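Local structure of HET-C2 (Podospora anserina, 3KV0) at residues V25-D30 with N35-A40; A40-A45 with E106-L111; Q90-N95 with H102-G107; F117-L122 with E186-L191. The protein is a fungal glycolipid transfer protein of the GLTP family, which probably carries glycolipids between membranes. One frame throughout, in Å; residues are numbered along the deposited sequence.

Interaction 1. Residues V25-D30 with N35-A40; sequences VDVPID and NAISTA
Ile-29 and Asn-35 slant across one another, and the branch that does the touching is the methyl CG2 of Ile-29, 3.6 Å from Asn-35 ND2. With CG1 of Ile-29 anti to the carbonyl carbon (chi1 -59°), CG2 is left beside that carbon and leans over the CA and CB of Asn-35. Ahead of the strand, Val-27 meets Ile-37 methyl to methyl, CG1 to CG2 at 3.8 Å, in the apolar layer that Ile-37 shares with Phe-42 of helix 39-57. The puckered pyrrolidine ring of Pro-28 lies beside Ser-38, its CD 3.9 Å from Ser-38 CB. The hydroxyl of Ser-38 bonds to Glu-41 in the first turn of that helix. On the other face of the ribbon the CB atoms of Asp-30 and Ala-36 sit 3.9 Å apart, while the carboxylate turns off to the backbone N of Glu-32.

The backbone fixes the register. Asp-30 N donates to Ala-36 O at 2.9 Å. Ser-38 N reaches Pro-28 O at 3.2 Å, nearly straight at 172°. The return bond from Ala-36 N to Asp-30 O is bent, with 135° at the hydrogen. Asn-35, in a left-handed backbone conformation, and Ala-36 together face Asp-30, which defines a G1 beta bulge closing a short antiparallel hairpin.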
# COMPACT_ATOMS: atom_id res chain seq x y z
N VAL A 25 0.83 -3.72 11.11
CA VAL A 25 0.76 -3.60 12.60
C VAL A 25 2.18 -3.67 13.23
O VAL A 25 2.48 -2.96 14.19
CB VAL A 25 -0.19 -4.67 13.18
CG1 VAL A 25 -0.10 -4.74 14.76
CG2 VAL A 25 -1.60 -4.43 12.70
N ASP A 26 3.08 -4.42 12.59
CA ASP A 26 4.41 -4.77 13.12
C ASP A 26 5.58 -4.04 12.49
O ASP A 26 6.75 -4.39 12.71
CB ASP A 26 4.57 -6.28 12.98
CG ASP A 26 3.53 -7.05 13.80
OD1 ASP A 26 3.24 -6.57 14.91
OD2 ASP A 26 2.96 -8.06 13.34
N VAL A 27 5.30 -3.02 11.70
CA VAL A 27 6.32 -2.21 11.12
C VAL A 27 6.78 -1.18 12.17
O VAL A 27 5.98 -0.35 12.63
CB VAL A 27 5.82 -1.52 9.83
CG1 VAL A 27 6.86 -0.51 9.34
CG2 VAL A 27 5.54 -2.60 8.79
N PRO A 28 8.08 -1.21 12.53
CA PRO A 28 8.54 -0.24 13.56
C PRO A 28 8.53 1.19 13.11
O PRO A 28 8.97 1.51 11.99
CB PRO A 28 10.00 -0.67 13.81
CG PRO A 28 10.02 -2.07 13.48
CD PRO A 28 9.14 -2.18 12.23
N ILE A 29 8.08 2.05 14.02
CA ILE A 29 8.08 3.48 13.87
C ILE A 29 8.87 4.08 15.06
O ILE A 29 8.52 3.83 16.20
CB ILE A 29 6.64 4.00 13.89
CG1 ILE A 29 5.88 3.33 12.72
CG2 ILE A 29 6.62 5.50 13.78
CD1 ILE A 29 4.51 3.83 12.49
N ASP A 30 9.94 4.82 14.78
CA ASP A 30 10.75 5.41 15.85
C ASP A 30 10.30 6.84 16.06
O ASP A 30 10.74 7.77 15.35
CB ASP A 30 12.26 5.32 15.53
CG ASP A 30 13.14 5.76 16.71
OD1 ASP A 30 12.57 6.25 17.70
OD2 ASP A 30 14.37 5.60 16.62
N ASN A 35 9.47 9.73 13.53
CA ASN A 35 8.65 8.63 13.04
C ASN A 35 9.33 7.84 11.92
O ASN A 35 8.69 7.47 10.92
CB ASN A 35 7.27 9.16 12.64
CG ASN A 35 6.43 9.55 13.85
OD1 ASN A 35 5.57 10.41 13.78
ND2 ASN A 35 6.71 8.93 14.97
N ALA A 36 10.62 7.61 12.13
CA ALA A 36 11.45 6.81 11.26
C ALA A 36 10.75 5.50 10.99
O ALA A 36 10.43 4.76 11.94
CB ALA A 36 12.80 6.55 11.91
N ILE A 37 10.50 5.19 9.72
CA ILE A 37 9.88 3.91 9.39
C ILE A 37 10.95 2.93 8.93
O ILE A 37 11.67 3.18 7.96
CB ILE A 37 8.75 4.07 8.32
CG1 ILE A 37 7.57 4.80 8.96
CG2 ILE A 37 8.30 2.68 7.81
CD1 ILE A 37 6.60 5.41 7.96
N SER A 38 11.04 1.81 9.62
CA SER A 38 12.06 0.84 9.36
C SER A 38 11.82 0.24 7.96
O SER A 38 10.73 -0.23 7.68
CB SER A 38 12.04 -0.22 10.44
OG SER A 38 13.22 -0.97 10.40
N THR A 39 12.86 0.27 7.14
CA THR A 39 12.78 0.00 5.70
C THR A 39 12.42 -1.45 5.43
O THR A 39 11.47 -1.73 4.70
CB THR A 39 14.11 0.34 5.02
OG1 THR A 39 14.41 1.74 5.20
CG2 THR A 39 14.10 -0.03 3.52
N ALA A 40 13.14 -2.37 6.07
CA ALA A 40 12.98 -3.79 5.74
C ALA A 40 11.58 -4.32 6.04
O ALA A 40 10.95 -4.99 5.22
CB ALA A 40 14.06 -4.65 6.49

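Interaction 2. Residues A40-A45 with E106-L111; sequences AEFLEA and EGLLWL
Phe-42 carries this contact, sending its ring from helix 39-57 to two leucines of helix 103-122. The backbones are well separated, Phe-42 CA lying 11.1 Å from Leu-111 CA, and the gap is bridged entirely by side chains. CG of Phe-42 stands anti to the backbone N (chi1 173°), which carries the ring toward helix 103-122. Its leading atoms are CE2 and CZ. CE2 comes to 3.8 Å from Leu-111 CD2 and CZ to 4.0 Å from the same methyl, the two side chains arriving from opposite directions. CE2 also meets CD1 of Leu-108, more loosely, at 4.2 Å, and here the side chains slant past each other. Both methyls approach the ring obliquely. Since Leu-108 CD1 and Leu-111 CD2 are 4.9 Å apart, one turn of helix presents a pair of methyls; CE2 and CZ both lie near the pair, CE2 slightly closer.

One residue on, Leu-43 adds little: its CD2 stops 4.7 Å from Leu-111 CD2, at the margin of contact. Ile-89 of helix 89-96 packs against both Phe-42 and Leu-108, and Met-68 and Val-72 of helix 67-72 against Leu-111, so the cluster is continued by further apolar groups. Every group that meets here is carbon, and all three main residues are buried. The attraction is therefore probably hydrophobic and dispersive, with shape rather than directed bonds setting the geometry.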
# COMPACT_ATOMS: atom_id res chain seq x y z
N ALA A 40 13.14 -2.37 6.07
CA ALA A 40 12.98 -3.79 5.74
C ALA A 40 11.58 -4.32 6.04
O ALA A 40 10.95 -4.99 5.22
CB ALA A 40 14.06 -4.65 6.49
N GLU A 41 11.07 -4.01 7.23
CA GLU A 41 9.75 -4.45 7.64
C GLU A 41 8.64 -3.78 6.78
O GLU A 41 7.64 -4.40 6.45
CB GLU A 41 9.50 -4.09 9.11
CG GLU A 41 10.37 -4.90 10.11
CD GLU A 41 11.69 -4.23 10.46
OE1 GLU A 41 12.25 -3.42 9.67
OE2 GLU A 41 12.16 -4.55 11.58
N PHE A 42 8.84 -2.52 6.47
CA PHE A 42 7.91 -1.79 5.60
C PHE A 42 7.82 -2.43 4.22
O PHE A 42 6.72 -2.61 3.69
CB PHE A 42 8.40 -0.38 5.47
CG PHE A 42 7.63 0.45 4.46
CD1 PHE A 42 6.39 0.97 4.77
CD2 PHE A 42 8.16 0.69 3.20
CE1 PHE A 42 5.69 1.76 3.82
CE2 PHE A 42 7.47 1.46 2.25
CZ PHE A 42 6.24 1.98 2.57
N LEU A 43 8.96 -2.76 3.61
CA LEU A 43 8.93 -3.34 2.28
C LEU A 43 8.27 -4.71 2.31
O LEU A 43 7.45 -5.06 1.42
CB LEU A 43 10.34 -3.42 1.68
CG LEU A 43 11.00 -2.06 1.42
CD1 LEU A 43 12.48 -2.20 0.89
CD2 LEU A 43 10.19 -1.21 0.47
N GLU A 44 8.57 -5.49 3.34
CA GLU A 44 7.95 -6.78 3.52
C GLU A 44 6.45 -6.66 3.73
O GLU A 44 5.67 -7.49 3.26
CB GLU A 44 8.57 -7.50 4.75
CG GLU A 44 9.28 -8.77 4.41
CD GLU A 44 9.85 -9.53 5.64
OE1 GLU A 44 10.94 -10.10 5.47
OE2 GLU A 44 9.23 -9.56 6.74
N ALA A 45 6.02 -5.64 4.47
CA ALA A 45 4.59 -5.38 4.68
C ALA A 45 3.85 -4.98 3.38
O ALA A 45 2.73 -5.43 3.12
CB ALA A 45 4.39 -4.28 5.70
N GLU A 106 11.22 8.21 -5.94
CA GLU A 106 10.10 8.26 -6.84
C GLU A 106 9.26 6.97 -6.69
O GLU A 106 8.02 7.01 -6.72
CB GLU A 106 10.57 8.40 -8.28
CG GLU A 106 9.43 8.61 -9.30
CD GLU A 106 9.97 8.88 -10.73
OE1 GLU A 106 11.21 8.88 -10.93
OE2 GLU A 106 9.15 9.07 -11.65
N GLY A 107 9.95 5.85 -6.49
CA GLY A 107 9.29 4.59 -6.21
C GLY A 107 8.45 4.65 -4.95
O GLY A 107 7.33 4.14 -4.95
N LEU A 108 8.96 5.31 -3.92
CA LEU A 108 8.26 5.52 -2.67
C LEU A 108 7.01 6.36 -2.86
O LEU A 108 5.96 6.01 -2.36
CB LEU A 108 9.14 6.19 -1.62
CG LEU A 108 8.50 6.43 -0.26
CD1 LEU A 108 8.08 5.14 0.43
CD2 LEU A 108 9.44 7.28 0.64
N LEU A 109 7.13 7.45 -3.60
CA LEU A 109 5.98 8.31 -3.91
C LEU A 109 4.81 7.48 -4.47
O LEU A 109 3.67 7.57 -4.02
CB LEU A 109 6.40 9.38 -4.96
CG LEU A 109 5.38 10.42 -5.45
CD1 LEU A 109 4.89 11.29 -4.28
CD2 LEU A 109 6.02 11.26 -6.61
N TRP A 110 5.09 6.71 -5.50
CA TRP A 110 4.06 5.90 -6.15
C TRP A 110 3.59 4.73 -5.28
O TRP A 110 2.44 4.33 -5.34
CB TRP A 110 4.52 5.42 -7.50
CG TRP A 110 4.53 6.51 -8.52
CD1 TRP A 110 5.60 7.23 -8.94
CD2 TRP A 110 3.40 7.01 -9.25
NE1 TRP A 110 5.22 8.15 -9.87
CE2 TRP A 110 3.88 8.02 -10.11
CE3 TRP A 110 2.05 6.70 -9.27
CZ2 TRP A 110 3.05 8.71 -10.99
CZ3 TRP A 110 1.23 7.38 -10.11
CH2 TRP A 110 1.72 8.38 -10.97
N LEU A 111 4.50 4.12 -4.52
CA LEU A 111 4.08 3.06 -3.60
C LEU A 111 3.08 3.60 -2.57
O LEU A 111 2.06 2.94 -2.26
CB LEU A 111 5.28 2.47 -2.87
CG LEU A 111 5.02 1.36 -1.87
CD1 LEU A 111 4.25 0.20 -2.52
CD2 LEU A 111 6.39 0.85 -1.31

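Interaction 3. Residues Q90-N95 with H102-G107; sequences QDLVRN and HTATEG
The backbones come close at Val-93 and Thr-105, whose CA atoms are 5.6 Å apart, as the chain leaves helix 89-96, turns, and runs back into helix 103-122. At that point the two beta-branched side chains cross at about a right angle. CG1 of Val-93 presses on Thr-105 CG2 at 3.5 Å, tighter than ordinary van der Waals contact between carbons, and it also lies 3.6 Å from Thr-105 OG1. The valine torsion accounts for this: CG1 is anti to the backbone N (chi1 169°), leaving CG2 to come within 4.0 Å of the same hydroxyl oxygen. That oxygen has its polar partner in Glu-96, whose carboxylate also accepts from the backbone N of Ala-104 in the first turn of the helix, where the helix dipole would probably help to hold the negative charge.

The two helices, joined by a short loop, thus form a helical hairpin of the all-helical GLTP fold, with Leu-92 and Val-93 packed on Ala-104 and Thr-105. An alanine in place of Val-93 would remove both methyls and would probably leave Thr-105 CG2 facing a gap between the helices. Beside this pair, Leu-92 reaches with CD2 to 3.9 Å from the CB of Ala-104, a small residue that points toward the opposing helix. On another side of helix 89-96, Arg-94 NH1 forms a salt bridge with Asp-91 OD1 at 2.8 Å, while Arg-94 NE engages Glu-206.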
# COMPACT_ATOMS: atom_id res chain seq x y z
N GLN A 90 12.86 7.36 5.61
CA GLN A 90 13.21 8.78 5.57
C GLN A 90 14.72 9.01 5.32
O GLN A 90 15.09 9.83 4.48
CB GLN A 90 12.75 9.48 6.85
CG GLN A 90 11.22 9.57 6.99
CD GLN A 90 10.61 8.42 7.77
OE1 GLN A 90 11.10 7.28 7.74
NE2 GLN A 90 9.56 8.71 8.48
N ASP A 91 15.58 8.27 6.02
CA ASP A 91 17.02 8.35 5.73
C ASP A 91 17.37 7.81 4.37
O ASP A 91 18.21 8.38 3.67
CB ASP A 91 17.87 7.70 6.83
CG ASP A 91 17.96 8.57 8.09
OD1 ASP A 91 17.79 9.80 7.98
OD2 ASP A 91 18.14 8.00 9.19
N LEU A 92 16.70 6.74 3.97
CA LEU A 92 16.93 6.16 2.67
C LEU A 92 16.74 7.23 1.63
O LEU A 92 17.54 7.34 0.71
CB LEU A 92 15.99 4.98 2.41
CG LEU A 92 16.18 4.16 1.14
CD1 LEU A 92 15.49 2.84 1.24
CD2 LEU A 92 15.71 4.89 -0.13
N VAL A 93 15.69 8.03 1.79
CA VAL A 93 15.39 9.06 0.81
C VAL A 93 16.43 10.21 0.89
O VAL A 93 16.97 10.64 -0.13
CB VAL A 93 13.93 9.57 0.97
CG1 VAL A 93 13.70 10.81 0.15
CG2 VAL A 93 12.94 8.42 0.51
N ARG A 94 16.72 10.67 2.09
CA ARG A 94 17.69 11.78 2.28
C ARG A 94 19.03 11.50 1.61
O ARG A 94 19.56 12.36 0.89
CB ARG A 94 17.90 12.05 3.77
CG ARG A 94 16.74 12.75 4.42
CD ARG A 94 16.90 12.81 5.92
NE ARG A 94 15.66 13.23 6.58
CZ ARG A 94 14.98 12.51 7.48
NH1 ARG A 94 15.42 11.34 7.91
NH2 ARG A 94 13.87 13.01 8.02
N ASN A 95 19.52 10.28 1.79
CA ASN A 95 20.82 9.85 1.32
C ASN A 95 20.84 9.43 -0.14
O ASN A 95 21.88 9.50 -0.78
CB ASN A 95 21.34 8.71 2.22
CG ASN A 95 21.51 9.14 3.69
OD1 ASN A 95 21.77 10.32 3.97
ND2 ASN A 95 21.35 8.19 4.64
N HIS A 102 17.02 9.59 -8.01
CA HIS A 102 15.78 9.73 -7.21
C HIS A 102 14.84 8.55 -7.45
O HIS A 102 13.65 8.61 -7.14
CB HIS A 102 15.09 11.05 -7.52
CG HIS A 102 14.81 11.27 -8.97
ND1 HIS A 102 15.67 11.95 -9.80
CD2 HIS A 102 13.75 10.90 -9.74
CE1 HIS A 102 15.16 11.99 -11.02
NE2 HIS A 102 13.99 11.37 -11.01
N THR A 103 15.41 7.47 -7.99
CA THR A 103 14.69 6.28 -8.39
C THR A 103 13.88 5.62 -7.24
O THR A 103 12.71 5.24 -7.42
CB THR A 103 15.70 5.27 -8.97
OG1 THR A 103 16.51 5.94 -9.95
CG2 THR A 103 15.00 4.07 -9.64
N ALA A 104 14.51 5.48 -6.08
CA ALA A 104 13.87 4.88 -4.92
C ALA A 104 12.86 5.86 -4.32
O ALA A 104 11.77 5.46 -3.91
CB ALA A 104 14.89 4.40 -3.87
N THR A 105 13.23 7.14 -4.28
CA THR A 105 12.36 8.17 -3.78
C THR A 105 11.08 8.27 -4.62
O THR A 105 9.99 8.42 -4.06
CB THR A 105 13.00 9.55 -3.74
OG1 THR A 105 14.31 9.49 -3.13
CG2 THR A 105 12.12 10.52 -2.95
N GLU A 106 11.22 8.21 -5.94
CA GLU A 106 10.10 8.26 -6.84
C GLU A 106 9.26 6.97 -6.69
O GLU A 106 8.02 7.01 -6.72
CB GLU A 106 10.57 8.40 -8.28
CG GLU A 106 9.43 8.61 -9.30
CD GLU A 106 9.97 8.88 -10.73
OE1 GLU A 106 11.21 8.88 -10.93
OE2 GLU A 106 9.15 9.07 -11.65
N GLY A 107 9.95 5.85 -6.49
CA GLY A 107 9.29 4.59 -6.21
C GLY A 107 8.45 4.65 -4.95
O GLY A 107 7.33 4.14 -4.95

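Interaction 4. Residues F117-L122 with E186-L191; sequences FTCIAL and EYLVAL
Leu-188 opens the contact from helix 181-191, laying its two methyls against the stem of Leu-122: CD1 is 3.9 Å and CD2 4.0 Å from Leu-122 CB. The backbones are nearest here too, with Leu-188 CA 6.1 Å from Cys-119 CA. Over the short segments the axes approach to 9.9 Å, with 140° between their directions, so the helices pass roughly antiparallel but skewed. The carbonyl of Leu-188 also takes part, its O standing 3.7 Å from Cys-119 SG. This is a packing distance rather than a bond, and the sulfur borders on Leu-191 as well.

One turn later Leu-191 adds the second half of the contact. CG of Leu-191 is anti to the backbone N (chi1 174°), unlike that of Leu-188 (chi1 -66°), and this torsion swings CD2 to 3.8 Å from Cys-119 CB while CG rests 4.0 Å from SG. Cys-119 thus meets the carbonyl of one leucine and the branch of the next. With an alanine here in place of Leu-191, Cys-119 would probably lose the branch that packs on its CB and sulfur, and a gap would be likely to open there.

Around this buried crossing, Leu-49 of helix 39-57 touches both Leu-191 and Thr-118, bringing a third helix against both. Helix 132-142 covers another side of segment 117-122 through Ser-139 and Phe-136, and Ile-126 in a loop packs on Leu-188.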
# COMPACT_ATOMS: atom_id res chain seq x y z
N PHE A 117 -4.49 4.24 -1.90
CA PHE A 117 -5.58 3.70 -2.69
C PHE A 117 -6.19 2.43 -2.07
O PHE A 117 -7.39 2.31 -1.89
CB PHE A 117 -5.02 3.43 -4.10
CG PHE A 117 -5.85 2.55 -4.96
CD1 PHE A 117 -7.15 2.91 -5.29
CD2 PHE A 117 -5.32 1.38 -5.52
CE1 PHE A 117 -7.90 2.10 -6.09
CE2 PHE A 117 -6.09 0.60 -6.32
CZ PHE A 117 -7.36 0.95 -6.63
N THR A 118 -5.34 1.46 -1.74
CA THR A 118 -5.82 0.23 -1.13
C THR A 118 -6.44 0.47 0.23
O THR A 118 -7.49 -0.08 0.55
CB THR A 118 -4.67 -0.77 -0.99
OG1 THR A 118 -4.05 -0.92 -2.27
CG2 THR A 118 -5.17 -2.11 -0.51
N CYS A 119 -5.77 1.26 1.05
CA CYS A 119 -6.21 1.57 2.43
C CYS A 119 -7.58 2.26 2.45
O CYS A 119 -8.51 1.82 3.16
CB CYS A 119 -5.19 2.46 3.09
SG CYS A 119 -5.61 2.67 4.90
N ILE A 120 -7.73 3.28 1.62
CA ILE A 120 -9.01 4.04 1.57
C ILE A 120 -10.14 3.14 1.08
O ILE A 120 -11.26 3.14 1.61
CB ILE A 120 -8.87 5.27 0.68
CG1 ILE A 120 -8.02 6.32 1.42
CG2 ILE A 120 -10.27 5.87 0.31
CD1 ILE A 120 -7.77 7.59 0.65
N ALA A 121 -9.86 2.39 0.00
CA ALA A 121 -10.83 1.49 -0.54
C ALA A 121 -11.36 0.46 0.48
O ALA A 121 -12.58 0.32 0.67
CB ALA A 121 -10.26 0.76 -1.77
N LEU A 122 -10.45 -0.25 1.13
CA LEU A 122 -10.86 -1.26 2.11
C LEU A 122 -11.54 -0.64 3.34
O LEU A 122 -12.49 -1.23 3.85
CB LEU A 122 -9.70 -2.17 2.47
CG LEU A 122 -9.22 -3.06 1.29
CD1 LEU A 122 -7.92 -3.85 1.62
CD2 LEU A 122 -10.32 -4.00 0.78
N GLU A 186 -7.78 -3.22 12.60
CA GLU A 186 -6.50 -2.97 13.22
C GLU A 186 -5.41 -2.80 12.15
O GLU A 186 -4.56 -1.90 12.22
CB GLU A 186 -6.16 -4.16 14.12
CG GLU A 186 -4.93 -3.96 14.90
CD GLU A 186 -4.52 -5.21 15.63
OE1 GLU A 186 -4.78 -6.35 15.15
OE2 GLU A 186 -3.94 -5.05 16.68
N TYR A 187 -5.45 -3.67 11.15
CA TYR A 187 -4.49 -3.62 10.02
C TYR A 187 -4.59 -2.29 9.26
O TYR A 187 -3.60 -1.62 9.08
CB TYR A 187 -4.73 -4.78 9.11
CG TYR A 187 -3.81 -4.90 7.92
CD1 TYR A 187 -2.61 -5.59 7.99
CD2 TYR A 187 -4.18 -4.35 6.68
CE1 TYR A 187 -1.80 -5.73 6.88
CE2 TYR A 187 -3.34 -4.51 5.56
CZ TYR A 187 -2.17 -5.19 5.67
OH TYR A 187 -1.33 -5.33 4.54
N LEU A 188 -5.80 -1.90 8.90
CA LEU A 188 -6.03 -0.66 8.14
C LEU A 188 -5.69 0.60 8.93
O LEU A 188 -5.12 1.58 8.40
CB LEU A 188 -7.48 -0.64 7.63
CG LEU A 188 -7.79 -1.74 6.60
CD1 LEU A 188 -9.25 -1.80 6.35
CD2 LEU A 188 -6.98 -1.52 5.26
N VAL A 189 -6.00 0.60 10.23
CA VAL A 189 -5.56 1.70 11.07
C VAL A 189 -4.07 1.86 11.06
O VAL A 189 -3.59 2.98 10.93
CB VAL A 189 -6.09 1.56 12.52
CG1 VAL A 189 -5.44 2.57 13.39
CG2 VAL A 189 -7.60 1.68 12.53
N ALA A 190 -3.32 0.75 11.21
CA ALA A 190 -1.86 0.78 11.17
C ALA A 190 -1.32 1.20 9.82
O ALA A 190 -0.34 1.95 9.74
CB ALA A 190 -1.28 -0.59 11.55
N LEU A 191 -1.96 0.73 8.76
CA LEU A 191 -1.52 1.11 7.40
C LEU A 191 -1.71 2.62 7.18
O LEU A 191 -0.83 3.29 6.68
CB LEU A 191 -2.33 0.35 6.36
CG LEU A 191 -2.13 0.71 4.89
CD1 LEU A 191 -0.65 0.72 4.57
CD2 LEU A 191 -2.85 -0.32 4.02

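From the N terminus, interaction 1 closes first, across a turn of only four residues, and runs directly into helix 39-57, with Ala-40 common to it and interaction 2. Interaction 2 then spans 60 residues to reach helix 103-122. Interaction 3 begins within that span and ends on the same helix, sharing Glu-106 and Gly-107 with it. Interaction 4 opens later on this helix and closes 63 residues on, at helix 181-191, so no loops cross. Gln-90 of interaction 3 bonds to Asn-35 O and Ile-37 N, tying helix 89-96 to the hairpin, while Val-25 packs against Ala-190 of interaction 4. Helix 103-122 thus links three contacts, although interactions 3 and 4 have centres about 23 Å apart.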